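Local coordinates for protein 23S rRNA-specific endonuclease VapC20 (Mycobacterium tuberculosis H37Rv, PDB 5WZF) that cleaves 23S rRNA within the sarcin-ricin loop as the magnesium-dependent endoribonuclease toxin of a type II toxin-antitoxin system, at residues 19-24 and 34-39; 96-101 and 105-110; 113-118 and 134-139. All blocks are in the same frame, centred on the assembly; numbering follows the deposited sequence.

Interaction 1 of 3, residues 19-24 and 34-39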
loop_
_atom_site.group_PDB
_atom_site.type_symbol
_atom_site.label_atom_id
_atom_site.label_comp_id
_atom_site.label_asym_id
_atom_site.label_seq_id
_atom_site.Cartn_x
_atom_site.Cartn_y
_atom_site.Cartn_z
ATOM N N THR B 19 -10.631 1.786 -0.490
ATOM C CA THR B 19 -10.052 2.983 -1.090
ATOM C C THR B 19 -10.946 3.644 -2.133
ATOM O O THR B 19 -11.057 4.870 -2.178
ATOM C CB THR B 19 -8.707 2.640 -1.746
ATOM O OG1 THR B 19 -7.874 1.992 -0.780
ATOM C CG2 THR B 19 -8.010 3.889 -2.285
ATOM N N SER B 20 -11.581 2.834 -2.974
ATOM C CA SER B 20 -12.424 3.379 -4.034
ATOM C C SER B 20 -13.546 4.229 -3.446
ATOM O O SER B 20 -13.940 5.239 -4.032
ATOM C CB SER B 20 -12.996 2.256 -4.905
ATOM O OG SER B 20 -13.667 1.288 -4.123
ATOM N N PHE B 21 -14.040 3.838 -2.276
ATOM C CA PHE B 21 -15.100 4.604 -1.630
ATOM C C PHE B 21 -14.551 5.846 -0.926
ATOM O O PHE B 21 -15.104 6.936 -1.080
ATOM C CB PHE B 21 -15.879 3.748 -0.629
ATOM C CG PHE B 21 -17.032 4.478 0.008
ATOM C CD1 PHE B 21 -18.283 4.474 -0.587
ATOM C CD2 PHE B 21 -16.855 5.192 1.184
ATOM C CE1 PHE B 21 -19.339 5.158 -0.016
ATOM C CE2 PHE B 21 -17.906 5.881 1.756
ATOM C CZ PHE B 21 -19.149 5.862 1.157
ATOM N N TRP B 22 -13.480 5.680 -0.152
ATOM C CA TRP B 22 -12.878 6.811 0.550
ATOM C C TRP B 22 -12.496 7.922 -0.422
ATOM O O TRP B 22 -12.698 9.106 -0.145
ATOM C CB TRP B 22 -11.625 6.390 1.326
ATOM C CG TRP B 22 -11.817 5.578 2.579
ATOM C CD1 TRP B 22 -11.137 4.445 2.914
ATOM C CD2 TRP B 22 -12.696 5.855 3.678
ATOM N NE1 TRP B 22 -11.546 3.986 4.140
ATOM C CE2 TRP B 22 -12.503 4.836 4.635
ATOM C CE3 TRP B 22 -13.636 6.856 3.945
ATOM C CZ2 TRP B 22 -13.213 4.787 5.832
ATOM C CZ3 TRP B 22 -14.342 6.805 5.135
ATOM C CH2 TRP B 22 -14.124 5.778 6.064
ATOM N N ALA B 23 -11.925 7.526 -1.557
ATOM C CA ALA B 23 -11.479 8.476 -2.570
ATOM C C ALA B 23 -12.650 9.238 -3.171
ATOM O O ALA B 23 -12.545 10.432 -3.446
ATOM C CB ALA B 23 -10.705 7.762 -3.660
ATOM N N ALA B 24 -13.763 8.543 -3.382
ATOM C CA ALA B 24 -14.963 9.189 -3.899
ATOM C C ALA B 24 -15.564 10.134 -2.862
ATOM O O ALA B 24 -16.064 11.202 -3.201
ATOM C CB ALA B 24 -15.992 8.148 -4.323
ATOM N N GLY B 34 -21.330 12.065 -5.207
ATOM C CA GLY B 34 -22.715 12.128 -4.775
ATOM C C GLY B 34 -23.207 10.783 -4.279
ATOM O O GLY B 34 -23.844 10.691 -3.231
ATOM N N THR B 35 -22.895 9.735 -5.037
ATOM C CA THR B 35 -23.268 8.373 -4.671
ATOM C C THR B 35 -22.625 7.967 -3.348
ATOM O O THR B 35 -23.260 7.327 -2.507
ATOM C CB THR B 35 -22.860 7.368 -5.764
ATOM O OG1 THR B 35 -23.561 7.670 -6.977
ATOM C CG2 THR B 35 -23.189 5.946 -5.339
ATOM N N ALA B 36 -21.364 8.348 -3.170
ATOM C CA ALA B 36 -20.640 8.060 -1.935
ATOM C C ALA B 36 -21.301 8.724 -0.728
ATOM O O ALA B 36 -21.465 8.100 0.320
ATOM C CB ALA B 36 -19.186 8.508 -2.053
ATOM N N LYS B 37 -21.681 9.991 -0.877
ATOM C CA LYS B 37 -22.296 10.723 0.226
ATOM C C LYS B 37 -23.629 10.108 0.634
ATOM O O LYS B 37 -23.954 10.050 1.819
ATOM C CB LYS B 37 -22.490 12.199 -0.135
ATOM C CG LYS B 37 -21.201 13.004 -0.132
ATOM C CD LYS B 37 -21.483 14.497 -0.054
ATOM C CE LYS B 37 -22.328 14.967 -1.223
ATOM N NZ LYS B 37 -22.532 16.441 -1.189
ATOM N N ARG B 38 -24.397 9.645 -0.348
ATOM C CA ARG B 38 -25.681 9.011 -0.063
ATOM C C ARG B 38 -25.474 7.701 0.692
ATOM O O ARG B 38 -26.182 7.411 1.658
ATOM C CB ARG B 38 -26.468 8.764 -1.352
ATOM C CG ARG B 38 -26.967 10.037 -2.024
ATOM C CD ARG B 38 -28.002 9.737 -3.102
ATOM N NE ARG B 38 -27.452 8.950 -4.203
ATOM C CZ ARG B 38 -26.840 9.471 -5.261
ATOM N NH1 ARG B 38 -26.696 10.786 -5.367
ATOM N NH2 ARG B 38 -26.371 8.679 -6.217
ATOM N N LEU B 39 -24.497 6.915 0.251
ATOM C CA LEU B 39 -24.167 5.662 0.919
ATOM C C LEU B 39 -23.658 5.901 2.335
ATOM O O LEU B 39 -23.991 5.158 3.258
ATOM C CB LEU B 39 -23.120 4.885 0.120
ATOM C CG LEU B 39 -23.631 4.162 -1.123
ATOM C CD1 LEU B 39 -22.468 3.640 -1.956
ATOM C CD2 LEU B 39 -24.556 3.030 -0.714
#
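The meeting of Phe21 and Ala24 with Ala36 and Leu39 is a buried helix-to-helix contact built from apolar side chains near the start of the PIN domain, where helix 19-25 follows the first strand of the parallel sheet and helix 33-41 packs against helix 19-25. It illustrates how two short helices can pack through small residues at one point and a single ring at another. The segments run nearly at right angles, at 104°, with their axes 9.1 Å apart. Where the backbones come closest, Ala24 and Ala36 turn their methyls on each other, CB to CB at 3.9 Å. One turn earlier, Phe21 bridges the wider gap: with CG anti to the backbone N (chi1 -177°), its ring reaches across to the second helix, where Tyr127 also meets it. The Phe21 side chain is about 5 Å from that of Asp18, a predicted magnesium ligand whose OD2 is hydrogen-bonded to Ser20 OG. Leu39 CB sits at the ring edge, close to its plane and 3.8 Å from Phe21 CE1, while the neighbouring ring atom Phe21 CZ comes within 3.3 Å of Ala36 O.

Interaction 2 of 3, residues 96-101 and 105-110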
loop_
_atom_site.group_PDB
_atom_site.type_symbol
_atom_site.label_atom_id
_atom_site.label_comp_id
_atom_site.label_asym_id
_atom_site.label_seq_id
_atom_site.Cartn_x
_atom_site.Cartn_y
_atom_site.Cartn_z
ATOM N N TRP B 96 -0.892 -13.075 1.074
ATOM C CA TRP B 96 0.108 -13.447 0.077
ATOM C C TRP B 96 -0.190 -14.816 -0.537
ATOM O O TRP B 96 -0.098 -14.990 -1.757
ATOM C CB TRP B 96 1.516 -13.458 0.685
ATOM C CG TRP B 96 2.160 -12.102 0.828
ATOM C CD1 TRP B 96 2.524 -11.488 1.992
ATOM C CD2 TRP B 96 2.531 -11.210 -0.229
ATOM N NE1 TRP B 96 3.092 -10.263 1.726
ATOM C CE2 TRP B 96 3.107 -10.068 0.370
ATOM C CE3 TRP B 96 2.420 -11.257 -1.624
ATOM C CZ2 TRP B 96 3.580 -8.990 -0.377
ATOM C CZ3 TRP B 96 2.890 -10.184 -2.363
ATOM C CH2 TRP B 96 3.460 -9.066 -1.737
ATOM N N GLU B 97 -0.529 -15.785 0.309
ATOM C CA GLU B 97 -0.858 -17.125 -0.168
ATOM C C GLU B 97 -2.079 -17.054 -1.073
ATOM O O GLU B 97 -2.154 -17.739 -2.094
ATOM C CB GLU B 97 -1.114 -18.080 1.003
ATOM C CG GLU B 97 0.082 -18.266 1.922
ATOM C CD GLU B 97 -0.237 -19.114 3.138
ATOM O OE1 GLU B 97 -1.401 -19.545 3.279
ATOM O OE2 GLU B 97 0.679 -19.348 3.955
ATOM N N TRP B 98 -3.026 -16.201 -0.692
ATOM C CA TRP B 98 -4.244 -15.986 -1.463
ATOM C C TRP B 98 -3.904 -15.420 -2.844
ATOM O O TRP B 98 -4.406 -15.897 -3.865
ATOM C CB TRP B 98 -5.182 -15.042 -0.700
ATOM C CG TRP B 98 -6.572 -14.939 -1.255
ATOM C CD1 TRP B 98 -7.666 -15.658 -0.863
ATOM C CD2 TRP B 98 -7.022 -14.052 -2.285
ATOM N NE1 TRP B 98 -8.769 -15.279 -1.597
ATOM C CE2 TRP B 98 -8.399 -14.296 -2.477
ATOM C CE3 TRP B 98 -6.393 -13.084 -3.075
ATOM C CZ2 TRP B 98 -9.157 -13.604 -3.422
ATOM C CZ3 TRP B 98 -7.147 -12.402 -4.017
ATOM C CH2 TRP B 98 -8.515 -12.662 -4.178
ATOM N N LEU B 99 -3.038 -14.408 -2.862
ATOM C CA LEU B 99 -2.614 -13.762 -4.103
ATOM C C LEU B 99 -1.934 -14.732 -5.061
ATOM O O LEU B 99 -2.197 -14.715 -6.265
ATOM C CB LEU B 99 -1.665 -12.598 -3.805
ATOM C CG LEU B 99 -2.302 -11.290 -3.329
ATOM C CD1 LEU B 99 -1.226 -10.322 -2.841
ATOM C CD2 LEU B 99 -3.162 -10.637 -4.411
ATOM N N VAL B 100 -1.049 -15.564 -4.521
ATOM C CA VAL B 100 -0.307 -16.525 -5.326
ATOM C C VAL B 100 -1.268 -17.562 -5.904
ATOM O O VAL B 100 -1.087 -18.042 -7.023
ATOM C CB VAL B 100 0.801 -17.223 -4.495
ATOM C CG1 VAL B 100 1.439 -18.366 -5.275
ATOM C CG2 VAL B 100 1.860 -16.215 -4.060
ATOM N N ARG B 101 -2.312 -17.876 -5.146
ATOM C CA ARG B 101 -3.267 -18.906 -5.541
ATOM C C ARG B 101 -4.297 -18.411 -6.562
ATOM O O ARG B 101 -4.732 -19.170 -7.428
ATOM C CB ARG B 101 -3.970 -19.448 -4.294
ATOM C CG ARG B 101 -4.956 -20.570 -4.554
ATOM C CD ARG B 101 -5.385 -21.253 -3.260
ATOM N NE ARG B 101 -6.078 -20.349 -2.346
ATOM C CZ ARG B 101 -5.538 -19.837 -1.243
ATOM N NH1 ARG B 101 -4.290 -20.137 -0.909
ATOM N NH2 ARG B 101 -6.247 -19.025 -0.474
ATOM N N ARG B 105 -7.770 -13.663 -11.921
ATOM C CA ARG B 105 -8.114 -12.253 -12.073
ATOM C C ARG B 105 -7.039 -11.382 -11.429
ATOM O O ARG B 105 -6.418 -11.788 -10.449
ATOM C CB ARG B 105 -9.483 -11.968 -11.447
ATOM C CG ARG B 105 -9.962 -10.527 -11.550
ATOM C CD ARG B 105 -11.242 -10.333 -10.748
ATOM N NE ARG B 105 -11.579 -8.925 -10.560
ATOM C CZ ARG B 105 -12.541 -8.288 -11.222
ATOM N NH1 ARG B 105 -13.277 -8.931 -12.120
ATOM N NH2 ARG B 105 -12.772 -7.007 -10.979
ATOM N N GLU B 106 -6.810 -10.195 -11.981
ATOM C CA GLU B 106 -5.827 -9.278 -11.412
ATOM C C GLU B 106 -6.314 -8.698 -10.089
ATOM O O GLU B 106 -7.281 -7.939 -10.058
ATOM C CB GLU B 106 -5.508 -8.142 -12.388
ATOM C CG GLU B 106 -4.492 -7.146 -11.838
ATOM C CD GLU B 106 -4.235 -5.972 -12.769
ATOM O OE1 GLU B 106 -4.574 -6.064 -13.967
ATOM O OE2 GLU B 106 -3.689 -4.952 -12.296
ATOM N N TYR B 107 -5.643 -9.061 -8.999
ATOM C CA TYR B 107 -5.948 -8.501 -7.683
ATOM C C TYR B 107 -4.738 -7.764 -7.119
ATOM O O TYR B 107 -3.605 -8.225 -7.265
ATOM C CB TYR B 107 -6.382 -9.593 -6.704
ATOM C CG TYR B 107 -7.748 -10.178 -6.975
ATOM C CD1 TYR B 107 -8.900 -9.454 -6.693
ATOM C CD2 TYR B 107 -7.890 -11.460 -7.487
ATOM C CE1 TYR B 107 -10.155 -9.984 -6.932
ATOM C CE2 TYR B 107 -9.139 -12.002 -7.729
ATOM C CZ TYR B 107 -10.268 -11.261 -7.449
ATOM O OH TYR B 107 -11.515 -11.798 -7.687
ATOM N N SER B 108 -4.985 -6.627 -6.475
ATOM C CA SER B 108 -3.923 -5.870 -5.823
ATOM C C SER B 108 -3.633 -6.444 -4.447
ATOM O O SER B 108 -4.461 -7.154 -3.878
ATOM C CB SER B 108 -4.305 -4.394 -5.689
ATOM O OG SER B 108 -5.245 -4.213 -4.642
ATOM N N PHE B 109 -2.456 -6.133 -3.914
ATOM C CA PHE B 109 -2.112 -6.528 -2.553
ATOM C C PHE B 109 -3.083 -5.951 -1.522
ATOM O O PHE B 109 -3.499 -6.649 -0.600
ATOM C CB PHE B 109 -0.693 -6.088 -2.213
ATOM C CG PHE B 109 -0.322 -6.307 -0.775
ATOM C CD1 PHE B 109 0.014 -7.569 -0.317
ATOM C CD2 PHE B 109 -0.313 -5.248 0.120
ATOM C CE1 PHE B 109 0.354 -7.773 1.006
ATOM C CE2 PHE B 109 0.028 -5.447 1.443
ATOM C CZ PHE B 109 0.364 -6.710 1.886
ATOM N N VAL B 110 -3.428 -4.674 -1.666
ATOM C CA VAL B 110 -4.341 -4.040 -0.716
ATOM C C VAL B 110 -5.700 -4.741 -0.721
ATOM O O VAL B 110 -6.295 -4.975 0.333
ATOM C CB VAL B 110 -4.514 -2.534 -1.018
ATOM C CG1 VAL B 110 -5.632 -1.943 -0.181
ATOM C CG2 VAL B 110 -3.212 -1.793 -0.753
#
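Leu99 is the central bump of this contact, a forked side chain that pushes into the groove between Tyr107 and Phe109. Its CD2 branch rests on the backbone floor of that groove, 3.8 Å from both Tyr107 O and Ser108 O, and its CD1 branch meets the edge of the Phe109 ring, with Leu99 CD1 to Phe109 CD1 at 3.9 Å. Trp96 and Trp98 stand beside Leu99, and each meets a ring of 105-110. Trp98, its chi1 of -169° setting the indole beside its own carbonyl carbon, drives the edge of its six-membered ring at the face of Tyr107 in a T-shaped pair, planes at 68°. The tip atom Trp98 CH2 stands 3.5 Å above the centre of the Tyr107 ring, whose opposite face carries Arg105 CG nearer its rim. The contact joins the end of helix 89-101 to the start of helix 109-121 in the PIN domain. Ser108 OG accepts the N-H of Asp111, a predicted magnesium ligand, as the N-cap of helix 109-121. Phe109 begins that helix and leans over one face of Trp96, its CE1 lying 3.6 Å from Trp96 CE2, the two rings inclined at 37°. Side chains from the chain of another protein in the assembly hydrogen-bond Leu99 O, Tyr107 O and Phe109 N.

Interaction 3 of 3, residues 113-118 and 134-139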
loop_
_atom_site.group_PDB
_atom_site.type_symbol
_atom_site.label_atom_id
_atom_site.label_comp_id
_atom_site.label_asym_id
_atom_site.label_seq_id
_atom_site.Cartn_x
_atom_site.Cartn_y
_atom_site.Cartn_z
ATOM N N THR B 113 -5.488 -8.013 1.204
ATOM C CA THR B 113 -5.487 -7.826 2.651
ATOM C C THR B 113 -6.880 -7.411 3.123
ATOM O O THR B 113 -7.296 -7.749 4.229
ATOM C CB THR B 113 -4.442 -6.780 3.107
ATOM O OG1 THR B 113 -4.728 -5.509 2.512
ATOM C CG2 THR B 113 -3.033 -7.222 2.724
ATOM N N SER B 114 -7.601 -6.684 2.275
ATOM C CA SER B 114 -8.957 -6.270 2.610
ATOM C C SER B 114 -9.862 -7.489 2.703
ATOM O O SER B 114 -10.644 -7.619 3.642
ATOM C CB SER B 114 -9.493 -5.280 1.578
ATOM O OG SER B 114 -8.804 -4.046 1.679
ATOM N N PHE B 115 -9.737 -8.386 1.728
ATOM C CA PHE B 115 -10.519 -9.618 1.716
ATOM C C PHE B 115 -10.243 -10.429 2.975
ATOM O O PHE B 115 -11.156 -10.993 3.576
ATOM C CB PHE B 115 -10.204 -10.463 0.477
ATOM C CG PHE B 115 -10.429 -9.748 -0.826
ATOM C CD1 PHE B 115 -11.305 -8.673 -0.909
ATOM C CD2 PHE B 115 -9.764 -10.157 -1.974
ATOM C CE1 PHE B 115 -11.511 -8.020 -2.112
ATOM C CE2 PHE B 115 -9.965 -9.510 -3.179
ATOM C CZ PHE B 115 -10.837 -8.435 -3.250
ATOM N N ALA B 116 -8.972 -10.482 3.362
ATOM C CA ALA B 116 -8.552 -11.243 4.533
ATOM C C ALA B 116 -9.113 -10.653 5.820
ATOM O O ALA B 116 -9.477 -11.387 6.739
ATOM C CB ALA B 116 -7.031 -11.312 4.600
ATOM N N VAL B 117 -9.176 -9.326 5.890
ATOM C CA VAL B 117 -9.751 -8.661 7.054
ATOM C C VAL B 117 -11.238 -8.986 7.157
ATOM O O VAL B 117 -11.742 -9.292 8.239
ATOM C CB VAL B 117 -9.555 -7.126 7.000
ATOM C CG1 VAL B 117 -10.374 -6.441 8.089
ATOM C CG2 VAL B 117 -8.077 -6.765 7.139
ATOM N N MET B 118 -11.938 -8.935 6.025
ATOM C CA MET B 118 -13.375 -9.184 6.015
ATOM C C MET B 118 -13.684 -10.630 6.405
ATOM O O MET B 118 -14.649 -10.889 7.122
ATOM C CB MET B 118 -13.973 -8.856 4.642
ATOM C CG MET B 118 -13.923 -7.369 4.283
ATOM S SD MET B 118 -14.601 -6.988 2.649
ATOM C CE MET B 118 -16.345 -7.319 2.906
ATOM N N SER B 134 -16.816 -7.661 -5.398
ATOM C CA SER B 134 -17.878 -8.505 -5.945
ATOM C C SER B 134 -17.304 -9.769 -6.573
ATOM O O SER B 134 -17.845 -10.860 -6.396
ATOM C CB SER B 134 -18.699 -7.738 -6.982
ATOM O OG SER B 134 -19.241 -6.555 -6.426
ATOM N N ALA B 135 -16.204 -9.620 -7.308
ATOM C CA ALA B 135 -15.568 -10.765 -7.950
ATOM C C ALA B 135 -15.013 -11.733 -6.911
ATOM O O ALA B 135 -14.986 -12.946 -7.130
ATOM C CB ALA B 135 -14.465 -10.307 -8.894
ATOM N N ALA B 136 -14.581 -11.195 -5.776
ATOM C CA ALA B 136 -13.977 -12.008 -4.729
ATOM C C ALA B 136 -15.029 -12.633 -3.818
ATOM O O ALA B 136 -14.699 -13.377 -2.895
ATOM C CB ALA B 136 -12.998 -11.180 -3.909
ATOM N N GLY B 137 -16.297 -12.338 -4.079
ATOM C CA GLY B 137 -17.378 -13.004 -3.374
ATOM C C GLY B 137 -18.013 -12.201 -2.257
ATOM O O GLY B 137 -18.780 -12.743 -1.460
ATOM N N PHE B 138 -17.696 -10.911 -2.192
ATOM C CA PHE B 138 -18.305 -10.027 -1.206
ATOM C C PHE B 138 -19.381 -9.175 -1.870
ATOM O O PHE B 138 -19.580 -9.254 -3.081
ATOM C CB PHE B 138 -17.248 -9.135 -0.541
ATOM C CG PHE B 138 -16.172 -9.903 0.175
ATOM C CD1 PHE B 138 -16.402 -10.441 1.432
ATOM C CD2 PHE B 138 -14.934 -10.095 -0.412
ATOM C CE1 PHE B 138 -15.413 -11.151 2.094
ATOM C CE2 PHE B 138 -13.941 -10.807 0.241
ATOM C CZ PHE B 138 -14.182 -11.337 1.495
ATOM N N VAL B 139 -20.074 -8.367 -1.076
ATOM C CA VAL B 139 -21.114 -7.499 -1.608
ATOM C C VAL B 139 -20.674 -6.042 -1.593
ATOM O O VAL B 139 -20.380 -5.493 -0.531
ATOM C CB VAL B 139 -22.423 -7.624 -0.805
ATOM C CG1 VAL B 139 -23.409 -6.540 -1.220
ATOM C CG2 VAL B 139 -23.028 -9.028 -0.968
#
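The carbonyl oxygen of Val110 is gripped by two hydroxyls, Thr113 OG1 and Ser114 OG, which fold back onto the turn before them and keep their polar ends satisfied inside helix 109-121. Further along the helix, Phe115 and Met118 face the 134-139 segment. Three different kinds of aromatic contact then share the work. The methyl of Ala136 sits over one face of Phe115 as a CH-pi contact, its CB 3.7 Å from the ring centroid and 18° off the normal, leaning toward the CE2 side. Phe138 lies beside the same ring at a slant of 30°, slid so far that the two hardly overlap; the touch is between Phe115 CD1 and Phe138 CE2 at 3.6 Å. Met118 completes the set from a face of Phe138. It runs past that side chain in the opposite direction, placing SD above the middle of the ring, 4.1 Å from its centroid, in a Met-aromatic contact. The bend at chi3 (69°) drops the methyl toward the ring's CD1 side, on the same face as SD, so that Met118 CE is 3.5 Å from Phe138 CD1. The backbone turns here: helix 132-135 ends in a Schellman motif, Gly137 taking positive phi and its N bonding to Ser134 O at 3.2 Å, and Ala136 and Phe138 reach the same helix from either side of the glycine. Beyond the turn, Val139 pairs its backbone with Gln124 and Ala126 and enters the sheet. Phe115 also meets Trp98 and Phe133 edge-to-face and lies close to Asp111, a predicted magnesium ligand, placing this packing on the helix flank of the parallel-stranded PIN domain.

All three contacts rest on apolar packing across their segments, yet each takes a form suited to its place. Interaction 1 is buried and joins two short helices through alanines, a leucine and one phenylalanine; its centre lies about 24 Å from that of interaction 2, on the opposite side of the chain's centre. Interactions 2 and 3 share helix 109-121 and touch directly, Trp98 CH2 lying 3.6 Å from Phe115 CD2. Interaction 2 is also buried, richer in aromatic rings and in contact with the chain of another protein, whereas interaction 3 is only partly buried and adds sulfur and methyl groups over ring faces. Between them they flank both predicted magnesium ligands, Asp18 and Asp111.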